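Local coordinates for variable region-containing chitin-binding protein 3 (Branchiostoma floridae, PDB 1XT5) that probably binds chitin and may hydrolyse it as a whole protein, of which this piece is the immunoglobulin V-type domain of an immune-type receptor, at residues 36-42 and 108-114; 50-54 and 77-81; 69-74 and 86-90. All blocks are in the same frame, centred on the assembly; numbering follows the deposited sequence.

Contact 1. Residues 36-42 and 108-114. With SO4 (sulfate ion), chain B.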
loop_
_atom_site.group_PDB
_atom_site.type_symbol
_atom_site.label_atom_id
_atom_site.label_comp_id
_atom_site.label_asym_id
_atom_site.label_seq_id
_atom_site.Cartn_x
_atom_site.Cartn_y
_atom_site.Cartn_z
ATOM N N PRO A 36 -7.900 -10.147 -9.511
ATOM C CA PRO A 36 -6.922 -9.182 -8.914
ATOM C C PRO A 36 -7.603 -8.202 -7.983
ATOM O O PRO A 36 -8.695 -7.745 -8.257
ATOM C CB PRO A 36 -6.368 -8.473 -10.148
ATOM C CG PRO A 36 -7.393 -8.702 -11.212
ATOM C CD PRO A 36 -8.053 -10.011 -10.955
ATOM N N PRO A 37 -7.008 -7.914 -6.828
ATOM C CA PRO A 37 -7.520 -6.919 -5.887
ATOM C C PRO A 37 -7.060 -5.538 -6.252
ATOM O O PRO A 37 -6.521 -5.299 -7.327
ATOM C CB PRO A 37 -6.995 -7.469 -4.549
ATOM C CG PRO A 37 -5.646 -7.974 -4.944
ATOM C CD PRO A 37 -5.831 -8.632 -6.282
ATOM N N VAL A 38 -7.303 -4.600 -5.358
ATOM C CA VAL A 38 -6.858 -3.231 -5.477
ATOM C C VAL A 38 -6.094 -2.827 -4.230
ATOM O O VAL A 38 -6.535 -3.093 -3.100
ATOM C CB VAL A 38 -8.016 -2.295 -5.830
ATOM C CG1 VAL A 38 -9.208 -2.405 -4.929
ATOM C CG2 VAL A 38 -7.489 -0.859 -5.891
ATOM N N ILE A 39 -4.917 -2.255 -4.479
ATOM C CA ILE A 39 -3.978 -1.868 -3.432
ATOM C C ILE A 39 -4.071 -0.393 -3.221
ATOM O O ILE A 39 -4.002 0.386 -4.192
ATOM C CB ILE A 39 -2.515 -2.214 -3.883
ATOM C CG1 ILE A 39 -2.270 -3.713 -3.949
ATOM C CG2 ILE A 39 -1.465 -1.509 -3.042
ATOM C CD1 ILE A 39 -3.131 -4.638 -4.750
ATOM N N SER A 40 -4.187 0.039 -1.970
ATOM C CA SER A 40 -4.129 1.432 -1.602
ATOM C C SER A 40 -3.127 1.620 -0.467
ATOM O O SER A 40 -3.134 0.860 0.494
ATOM C CB SER A 40 -5.493 1.922 -1.106
ATOM O OG SER A 40 -6.507 1.722 -2.053
ATOM N N TRP A 41 -2.269 2.612 -0.597
ATOM C CA TRP A 41 -1.460 3.106 0.529
ATOM C C TRP A 41 -2.050 4.444 0.901
ATOM O O TRP A 41 -2.242 5.332 0.055
ATOM C CB TRP A 41 -0.004 3.224 0.142
ATOM C CG TRP A 41 0.765 1.956 0.150
ATOM C CD1 TRP A 41 1.005 1.093 -0.883
ATOM C CD2 TRP A 41 1.409 1.369 1.322
ATOM N NE1 TRP A 41 1.744 0.025 -0.443
ATOM C CE2 TRP A 41 2.025 0.184 0.876
ATOM C CE3 TRP A 41 1.535 1.776 2.656
ATOM C CZ2 TRP A 41 2.774 -0.614 1.757
ATOM C CZ3 TRP A 41 2.267 0.986 3.513
ATOM C CH2 TRP A 41 2.896 -0.192 3.069
ATOM N N LEU A 42 -2.369 4.589 2.191
ATOM C CA LEU A 42 -3.142 5.672 2.732
ATOM C C LEU A 42 -2.399 6.216 3.955
ATOM O O LEU A 42 -2.110 5.419 4.856
ATOM C CB LEU A 42 -4.527 5.176 3.129
ATOM C CG LEU A 42 -5.345 4.525 2.012
ATOM C CD1 LEU A 42 -6.529 3.746 2.559
ATOM C CD2 LEU A 42 -5.769 5.517 0.966
ATOM N N TRP A 108 -0.936 3.116 5.836
ATOM C CA TRP A 108 -1.758 1.921 5.790
ATOM C C TRP A 108 -1.614 1.258 4.432
ATOM O O TRP A 108 -1.862 1.881 3.406
ATOM C CB TRP A 108 -3.236 2.303 6.004
ATOM C CG TRP A 108 -3.465 2.805 7.388
ATOM C CD1 TRP A 108 -3.310 4.103 7.828
ATOM C CD2 TRP A 108 -3.842 2.029 8.520
ATOM N NE1 TRP A 108 -3.566 4.173 9.166
ATOM C CE2 TRP A 108 -3.894 2.935 9.623
ATOM C CE3 TRP A 108 -4.118 0.718 8.745
ATOM C CZ2 TRP A 108 -4.233 2.503 10.892
ATOM C CZ3 TRP A 108 -4.454 0.286 9.999
ATOM C CH2 TRP A 108 -4.513 1.185 11.079
ATOM N N CYS A 109 -1.253 -0.038 4.472
ATOM C CA CYS A 109 -1.301 -0.909 3.305
ATOM C C CYS A 109 -2.668 -1.601 3.350
ATOM O O CYS A 109 -2.913 -2.410 4.228
ATOM C CB CYS A 109 -0.177 -1.918 3.381
ATOM S SG CYS A 109 -0.196 -2.981 1.908
ATOM N N GLN A 110 -3.528 -1.228 2.430
ATOM C CA GLN A 110 -4.877 -1.752 2.325
ATOM C C GLN A 110 -4.964 -2.546 1.026
ATOM O O GLN A 110 -4.602 -2.051 -0.040
ATOM C CB GLN A 110 -5.890 -0.620 2.331
ATOM C CG GLN A 110 -7.322 -1.111 2.184
ATOM C CD GLN A 110 -8.252 0.056 2.233
ATOM O OE1 GLN A 110 -8.565 0.571 3.290
ATOM N NE2 GLN A 110 -8.623 0.557 1.084
ATOM N N VAL A 111 -5.494 -3.761 1.105
ATOM C CA VAL A 111 -5.704 -4.586 -0.069
ATOM C C VAL A 111 -7.168 -5.052 -0.014
ATOM O O VAL A 111 -7.641 -5.530 1.032
ATOM C CB VAL A 111 -4.726 -5.756 -0.158
ATOM C CG1 VAL A 111 -4.888 -6.493 -1.495
ATOM C CG2 VAL A 111 -3.288 -5.314 0.017
ATOM N N ALA A 112 -7.889 -4.894 -1.119
ATOM C CA ALA A 112 -9.318 -5.154 -1.106
ATOM C C ALA A 112 -9.753 -5.762 -2.433
ATOM O O ALA A 112 -9.207 -5.435 -3.489
ATOM C CB ALA A 112 -10.113 -3.858 -0.910
ATOM N N GLN A 113 -10.777 -6.590 -2.365
ATOM C CA GLN A 113 -11.498 -6.942 -3.561
ATOM C C GLN A 113 -11.969 -5.683 -4.295
ATOM O O GLN A 113 -12.275 -4.685 -3.642
ATOM C CB GLN A 113 -12.720 -7.761 -3.244
ATOM C CG GLN A 113 -12.407 -9.075 -2.588
ATOM C CD GLN A 113 -13.693 -9.806 -2.235
ATOM O OE1 GLN A 113 -14.529 -9.283 -1.505
ATOM N NE2 GLN A 113 -13.862 -10.993 -2.779
ATOM N N TRP A 114 -12.079 -5.730 -5.599
ATOM C CA TRP A 114 -12.576 -4.578 -6.353
ATOM C C TRP A 114 -13.981 -4.168 -5.906
ATOM O O TRP A 114 -14.298 -2.981 -5.921
ATOM C CB TRP A 114 -12.650 -4.859 -7.840
ATOM C CG TRP A 114 -11.339 -4.931 -8.537
ATOM C CD1 TRP A 114 -10.092 -4.830 -8.040
ATOM C CD2 TRP A 114 -11.148 -5.131 -9.949
ATOM N NE1 TRP A 114 -9.145 -4.931 -8.992
ATOM C CE2 TRP A 114 -9.775 -5.133 -10.213
ATOM C CE3 TRP A 114 -12.032 -5.298 -11.017
ATOM C CZ2 TRP A 114 -9.223 -5.310 -11.483
ATOM C CZ3 TRP A 114 -11.510 -5.471 -12.271
ATOM C CH2 TRP A 114 -10.152 -5.477 -12.501
HETATM S S SO4 B . -17.252 -13.555 -1.839
HETATM O O1 SO4 B . -18.404 -13.658 -2.843
HETATM O O2 SO4 B . -16.134 -12.869 -2.502
HETATM O O3 SO4 B . -16.865 -14.803 -1.337
HETATM O O4 SO4 B . -17.737 -12.723 -0.743
HETATM O O HOH W 1 -11.201 -7.971 -7.097
HETATM O O HOH W 2 -7.619 -0.764 -1.606
#
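Strands 38-42 and 108-112 run antiparallel, their axes 4.8 Å apart at an angle of 160°. Six backbone hydrogen bonds join them, two each at the pairs Val-38/Ala-112, Ser-40/Gln-110 and Leu-42/Trp-108. On the buried face, the six-membered ring of Trp-41 receives CB of Cys-109 over its face, 3.6 Å from the centroid, as a CH-pi contact. With chi1 at -178°, SG of Cys-109 is turned away from the backbone N and meets the same Trp-41 ring obliquely, 4.3 Å from the centroid. That sulfur forms the disulfide to Cys-26, and Trp-41 NE1 donates to Pro-92 O. Further along, Pro-37 CG lies beside Val-111 CG1 at 3.8 Å. On the other face, one water takes a bond from Gln-110 NE2, gives one to Val-38 O and bonds Ser-40 OG. At the loop end, Trp-114 NE1 makes a weak bond to Pro-37 O (3.1 Å), which lies at the ring edge. A second water links Pro-36 O to Trp-114 N. Gln-113 NE2 donates to a sulfate, probably from the crystallisation liquor, and also to Asp-33. The disulfide with a tryptophan packed against it, between two sheets, is the core signature of the immunoglobulin fold.

Contact 2. Residues 50-54 and 77-81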
loop_
_atom_site.group_PDB
_atom_site.type_symbol
_atom_site.label_atom_id
_atom_site.label_comp_id
_atom_site.label_asym_id
_atom_site.label_seq_id
_atom_site.Cartn_x
_atom_site.Cartn_y
_atom_site.Cartn_z
ATOM N N SER A 50 -7.498 9.584 6.271
ATOM C CA SER A 50 -6.219 9.496 5.601
ATOM C C SER A 50 -6.220 10.344 4.355
ATOM O O SER A 50 -7.219 10.854 3.884
ATOM C CB SER A 50 -5.906 8.026 5.236
ATOM O OG SER A 50 -6.840 7.607 4.252
ATOM N N THR A 51 -5.031 10.471 3.774
ATOM C CA THR A 51 -4.828 11.013 2.452
ATOM C C THR A 51 -4.189 9.935 1.571
ATOM O O THR A 51 -3.424 9.071 2.024
ATOM C CB THR A 51 -4.014 12.311 2.476
ATOM O OG1 THR A 51 -4.148 13.004 1.235
ATOM C CG2 THR A 51 -2.569 12.052 2.739
ATOM N N LYS A 52 -4.513 9.952 0.277
ATOM C CA LYS A 52 -3.997 8.955 -0.648
ATOM C C LYS A 52 -2.542 9.136 -0.912
ATOM O O LYS A 52 -2.078 10.232 -1.253
ATOM C CB LYS A 52 -4.793 9.020 -1.977
ATOM C CG LYS A 52 -6.225 8.591 -1.837
ATOM C CD LYS A 52 -6.953 8.916 -3.149
ATOM C CE LYS A 52 -6.722 7.839 -4.185
ATOM N NZ LYS A 52 -7.733 7.827 -5.266
ATOM N N VAL A 53 -1.802 8.014 -0.881
ATOM C CA VAL A 53 -0.394 7.974 -1.295
ATOM C C VAL A 53 -0.269 7.318 -2.680
ATOM O O VAL A 53 0.349 7.839 -3.592
ATOM C CB VAL A 53 0.467 7.275 -0.247
ATOM C CG1 VAL A 53 1.894 7.171 -0.702
ATOM C CG2 VAL A 53 0.330 8.002 1.091
ATOM N N PHE A 54 -0.849 6.131 -2.797
ATOM C CA PHE A 54 -0.731 5.282 -3.947
ATOM C C PHE A 54 -2.004 4.466 -4.081
ATOM O O PHE A 54 -2.555 4.013 -3.082
ATOM C CB PHE A 54 0.492 4.366 -3.814
ATOM C CG PHE A 54 0.665 3.371 -4.956
ATOM C CD1 PHE A 54 1.464 3.709 -6.045
ATOM C CD2 PHE A 54 0.027 2.137 -4.926
ATOM C CE1 PHE A 54 1.588 2.812 -7.101
ATOM C CE2 PHE A 54 0.124 1.247 -5.996
ATOM C CZ PHE A 54 0.930 1.627 -7.045
ATOM N N PHE A 77 -0.200 10.085 -5.557
ATOM C CA PHE A 77 -1.108 11.202 -5.362
ATOM C C PHE A 77 -0.552 12.326 -4.535
ATOM O O PHE A 77 0.278 12.140 -3.647
ATOM C CB PHE A 77 -2.434 10.732 -4.687
ATOM C CG PHE A 77 -3.217 9.759 -5.521
ATOM C CD1 PHE A 77 -2.974 8.403 -5.412
ATOM C CD2 PHE A 77 -4.197 10.221 -6.400
ATOM C CE1 PHE A 77 -3.646 7.473 -6.158
ATOM C CE2 PHE A 77 -4.863 9.292 -7.158
ATOM C CZ PHE A 77 -4.595 7.946 -7.039
ATOM N N GLY A 78 -1.050 13.558 -4.813
ATOM C CA GLY A 78 -0.799 14.653 -3.916
ATOM C C GLY A 78 0.686 14.921 -3.762
ATOM O O GLY A 78 1.443 14.979 -4.729
ATOM N N ASP A 79 1.087 15.146 -2.509
ATOM C CA ASP A 79 2.460 15.443 -2.232
ATOM C C ASP A 79 3.390 14.277 -2.524
ATOM O O ASP A 79 4.592 14.444 -2.469
ATOM C CB ASP A 79 2.563 15.839 -0.749
ATOM C CG ASP A 79 1.985 17.223 -0.499
ATOM O OD1 ASP A 79 1.757 18.030 -1.380
ATOM O OD2 ASP A 79 1.771 17.419 0.696
ATOM N N PHE A 80 2.846 13.097 -2.779
ATOM C CA PHE A 80 3.629 11.903 -3.040
ATOM C C PHE A 80 3.815 11.621 -4.509
ATOM O O PHE A 80 4.490 10.673 -4.856
ATOM C CB PHE A 80 2.986 10.658 -2.368
ATOM C CG PHE A 80 2.738 10.916 -0.874
ATOM C CD1 PHE A 80 1.501 11.389 -0.482
ATOM C CD2 PHE A 80 3.740 10.699 0.003
ATOM C CE1 PHE A 80 1.244 11.716 0.831
ATOM C CE2 PHE A 80 3.517 11.010 1.372
ATOM C CZ PHE A 80 2.273 11.497 1.716
ATOM N N LEU A 81 3.158 12.416 -5.345
ATOM C CA LEU A 81 3.206 12.164 -6.781
ATOM C C LEU A 81 4.629 12.230 -7.217
ATOM O O LEU A 81 5.347 13.182 -6.952
ATOM C CB LEU A 81 2.320 13.159 -7.542
ATOM C CG LEU A 81 1.939 12.778 -8.959
ATOM C CD1 LEU A 81 0.712 13.606 -9.406
ATOM C CD2 LEU A 81 3.027 12.926 -9.999
#
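The rings of Phe-77 and Phe-80 each take an aliphatic group of strand 50-54 over one face, in a V-type immunoglobulin domain. Lys-52 CE covers Phe-77, 3.6 Å from the ring centroid, and Val-53 CG2 covers Phe-80 at 3.9 Å. Both are CH-pi contacts, and the lysine methylene and the valine methyl both sit toward the rim of the ring. At the edge of Phe-77 lie Val-53 O and the carbonyl carbon of Phe-54. Thr-51 CG2 comes to the edge of Phe-80. Here the loop after strand 72-76 folds onto a classic beta bulge in strand 50-58, where Val-53 and Phe-54 both face Trp-41 of the neighbouring strand.

The lysine chain bends at its third torsion (chi3 82°). The bend lays its end across the phenyl ring. Lys-52 NZ sits 4.1 Å from the Phe-77 centroid and 32° off the ring normal, an off-centre cation-pi contact. Val-53 also brings CG1 against Phe-80, at CG of the ring. Val-53 and Phe-80 are buried and both touch Tyr-107, whereas Lys-52 is exposed.

A short 3-10 turn at 79-80 carries Phe-80 back toward the strand. Its N bonds to Phe-77 O. One backbone bond ties the loop to the bulge: Phe-77 N donates to Val-53 O at 3.0 Å, from above the carbonyl plane.

Contact 3. Residues 69-74 and 86-90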
loop_
_atom_site.group_PDB
_atom_site.type_symbol
_atom_site.label_atom_id
_atom_site.label_comp_id
_atom_site.label_asym_id
_atom_site.label_seq_id
_atom_site.Cartn_x
_atom_site.Cartn_y
_atom_site.Cartn_z
ATOM N N GLU A 69 2.576 -7.233 -14.625
ATOM C CA GLU A 69 2.930 -5.970 -14.018
ATOM C C GLU A 69 2.834 -4.773 -14.952
ATOM O O GLU A 69 2.396 -3.689 -14.550
ATOM C CB GLU A 69 4.317 -6.042 -13.394
ATOM C CG GLU A 69 4.467 -5.116 -12.199
ATOM C CD GLU A 69 3.723 -5.585 -10.972
ATOM O OE1 GLU A 69 3.649 -6.792 -10.732
ATOM O OE2 GLU A 69 3.204 -4.705 -10.228
ATOM N N SER A 70 3.177 -5.008 -16.224
ATOM C CA SER A 70 3.064 -3.997 -17.262
ATOM C C SER A 70 1.661 -3.646 -17.679
ATOM O O SER A 70 1.449 -2.611 -18.345
ATOM C CB SER A 70 3.903 -4.422 -18.507
ATOM O OG SER A 70 3.271 -5.576 -19.145
ATOM N N ASP A 71 0.674 -4.449 -17.313
ATOM C CA ASP A 71 -0.722 -4.237 -17.651
ATOM C C ASP A 71 -1.459 -4.006 -16.328
ATOM O O ASP A 71 -2.116 -4.870 -15.795
ATOM C CB ASP A 71 -1.301 -5.432 -18.371
ATOM C CG ASP A 71 -2.683 -5.113 -18.941
ATOM O OD1 ASP A 71 -3.120 -3.962 -18.882
ATOM O OD2 ASP A 71 -3.246 -6.097 -19.473
ATOM N N SER A 72 -1.286 -2.799 -15.803
ATOM C CA SER A 72 -1.784 -2.461 -14.495
ATOM C C SER A 72 -2.053 -0.964 -14.448
ATOM O O SER A 72 -1.422 -0.190 -15.171
ATOM C CB SER A 72 -0.793 -2.835 -13.395
ATOM O OG SER A 72 0.420 -2.146 -13.529
ATOM N N TYR A 73 -2.889 -0.584 -13.515
ATOM C CA TYR A 73 -3.082 0.798 -13.063
ATOM C C TYR A 73 -2.185 1.024 -11.860
ATOM O O TYR A 73 -2.244 0.243 -10.923
ATOM C CB TYR A 73 -4.546 0.997 -12.641
ATOM C CG TYR A 73 -4.762 2.280 -11.861
ATOM C CD1 TYR A 73 -4.517 3.505 -12.398
ATOM C CD2 TYR A 73 -5.236 2.205 -10.538
ATOM C CE1 TYR A 73 -4.719 4.671 -11.682
ATOM C CE2 TYR A 73 -5.439 3.384 -9.827
ATOM C CZ TYR A 73 -5.190 4.607 -10.365
ATOM O OH TYR A 73 -5.410 5.752 -9.622
ATOM N N LYS A 74 -1.394 2.094 -11.909
ATOM C CA LYS A 74 -0.577 2.503 -10.776
ATOM C C LYS A 74 -0.567 4.011 -10.736
ATOM O O LYS A 74 -0.253 4.632 -11.758
ATOM C CB LYS A 74 0.848 1.972 -10.872
ATOM C CG LYS A 74 0.955 0.469 -10.818
ATOM C CD LYS A 74 2.398 -0.018 -10.725
ATOM C CE LYS A 74 2.464 -1.515 -10.666
ATOM N NZ LYS A 74 3.811 -2.072 -10.482
ATOM N N VAL A 86 5.032 1.272 -6.202
ATOM C CA VAL A 86 4.866 -0.110 -5.785
ATOM C C VAL A 86 5.327 -0.973 -6.936
ATOM O O VAL A 86 4.656 -1.045 -7.966
ATOM C CB VAL A 86 3.406 -0.399 -5.364
ATOM C CG1 VAL A 86 3.213 -1.874 -5.041
ATOM C CG2 VAL A 86 3.024 0.408 -4.132
ATOM N N ALA A 87 6.466 -1.642 -6.776
ATOM C CA ALA A 87 7.057 -2.419 -7.868
ATOM C C ALA A 87 6.258 -3.672 -8.207
ATOM O O ALA A 87 6.288 -4.107 -9.372
ATOM C CB ALA A 87 8.480 -2.835 -7.512
ATOM N N ASN A 88 5.627 -4.260 -7.220
ATOM C CA ASN A 88 4.965 -5.559 -7.396
ATOM C C ASN A 88 3.630 -5.511 -6.682
ATOM O O ASN A 88 3.573 -5.581 -5.458
ATOM C CB ASN A 88 5.844 -6.668 -6.808
ATOM C CG ASN A 88 5.255 -8.042 -7.011
ATOM O OD1 ASN A 88 4.171 -8.260 -7.332
ATOM N ND2 ASN A 88 6.026 -9.078 -6.643
ATOM N N LEU A 89 2.520 -5.386 -7.447
ATOM C CA LEU A 89 1.240 -5.264 -6.784
ATOM C C LEU A 89 0.835 -6.490 -6.027
ATOM O O LEU A 89 0.012 -6.405 -5.093
ATOM C CB LEU A 89 0.164 -4.873 -7.813
ATOM C CG LEU A 89 0.247 -3.467 -8.365
ATOM C CD1 LEU A 89 -0.646 -3.309 -9.570
ATOM C CD2 LEU A 89 -0.091 -2.422 -7.323
ATOM N N ALA A 90 1.366 -7.653 -6.366
ATOM C CA ALA A 90 1.095 -8.888 -5.641
ATOM C C ALA A 90 1.861 -8.948 -4.327
ATOM O O ALA A 90 1.521 -9.830 -3.494
ATOM C CB ALA A 90 1.461 -10.119 -6.475
#
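Glu-69 and Lys-74 reach from one segment to the backbone of 86-90. Polar bonds and one leucine share this contact. Glu-69 OE2 is the shared acceptor. It receives Leu-89 N at 2.9 Å on its syn side, 17° out of the carboxylate plane. Lys-74 NZ approaches the same oxygen along the anti lone pair, at 2.7 Å, and makes a salt bridge. The lysine also donates to Val-86 O at 2.8 Å, in the carbonyl plane. Thus the ammonium joins the carboxylate of its own segment to the backbone of the other. The nearby positive charge probably helps keep Glu-69 ionised. The second carboxylate oxygen, OE1, is bonded to Tyr-58 OH, so both oxygens are held and the rotation of the group is fixed.

The torsions explain how the two charges meet. Lys-74 is fully extended beyond CG, which brings NZ across to the loop. Glu-69 bends at chi2 (72°) and turns its carboxylate back toward that nitrogen.

Bonds within each segment set the local shape. Ser-72 OG donates to Glu-69 O at 2.7 Å and closes the turn leading into strand 72-74. In the other segment Asn-88 OD1 accepts a weak bond from Ala-90 N.

Apolar contact comes from Leu-89. Its CG lies 3.7 Å from Lys-74 CE, and the lysine and leucine chains run alongside, pointing opposite ways. Its CD1 reaches Ser-72 CB at 3.9 Å. Leu-89 is buried and also touches Tyr-58, so the polar bonds lie beside an apolar patch.

The contact ties the start of edge strand 72-76 to the loop that follows strand 84-86. It thereby joins the margins of the two sheets of a V-type immunoglobulin beta-sandwich.

How the contacts relate
Contact 1 holds the core on one face, through Trp-41 and Cys-109. Contacts 2 and 3 lie further out and mix buried residues (Val-53, Phe-80, Leu-89) with exposed or partly exposed ones (Lys-52, Glu-69, Lys-74). Strand 50-58 runs beside strand 38-44: Trp-41 N probably bonds Phe-54 O, and Trp-41 O probably accepts from Val-53 N. Strand 72-76 is the next neighbour and brings in contact 3. Phe-54 links contacts 2 and 3 by packing on Val-86, Lys-74 and Leu-89. Chemistry follows position. Regular strand pairing dominates contact 1, and rings under aliphatic groups dominate contact 2. Contact 3 has a salt-bridged Glu-Lys pair bonded to one backbone N-H and one carbonyl.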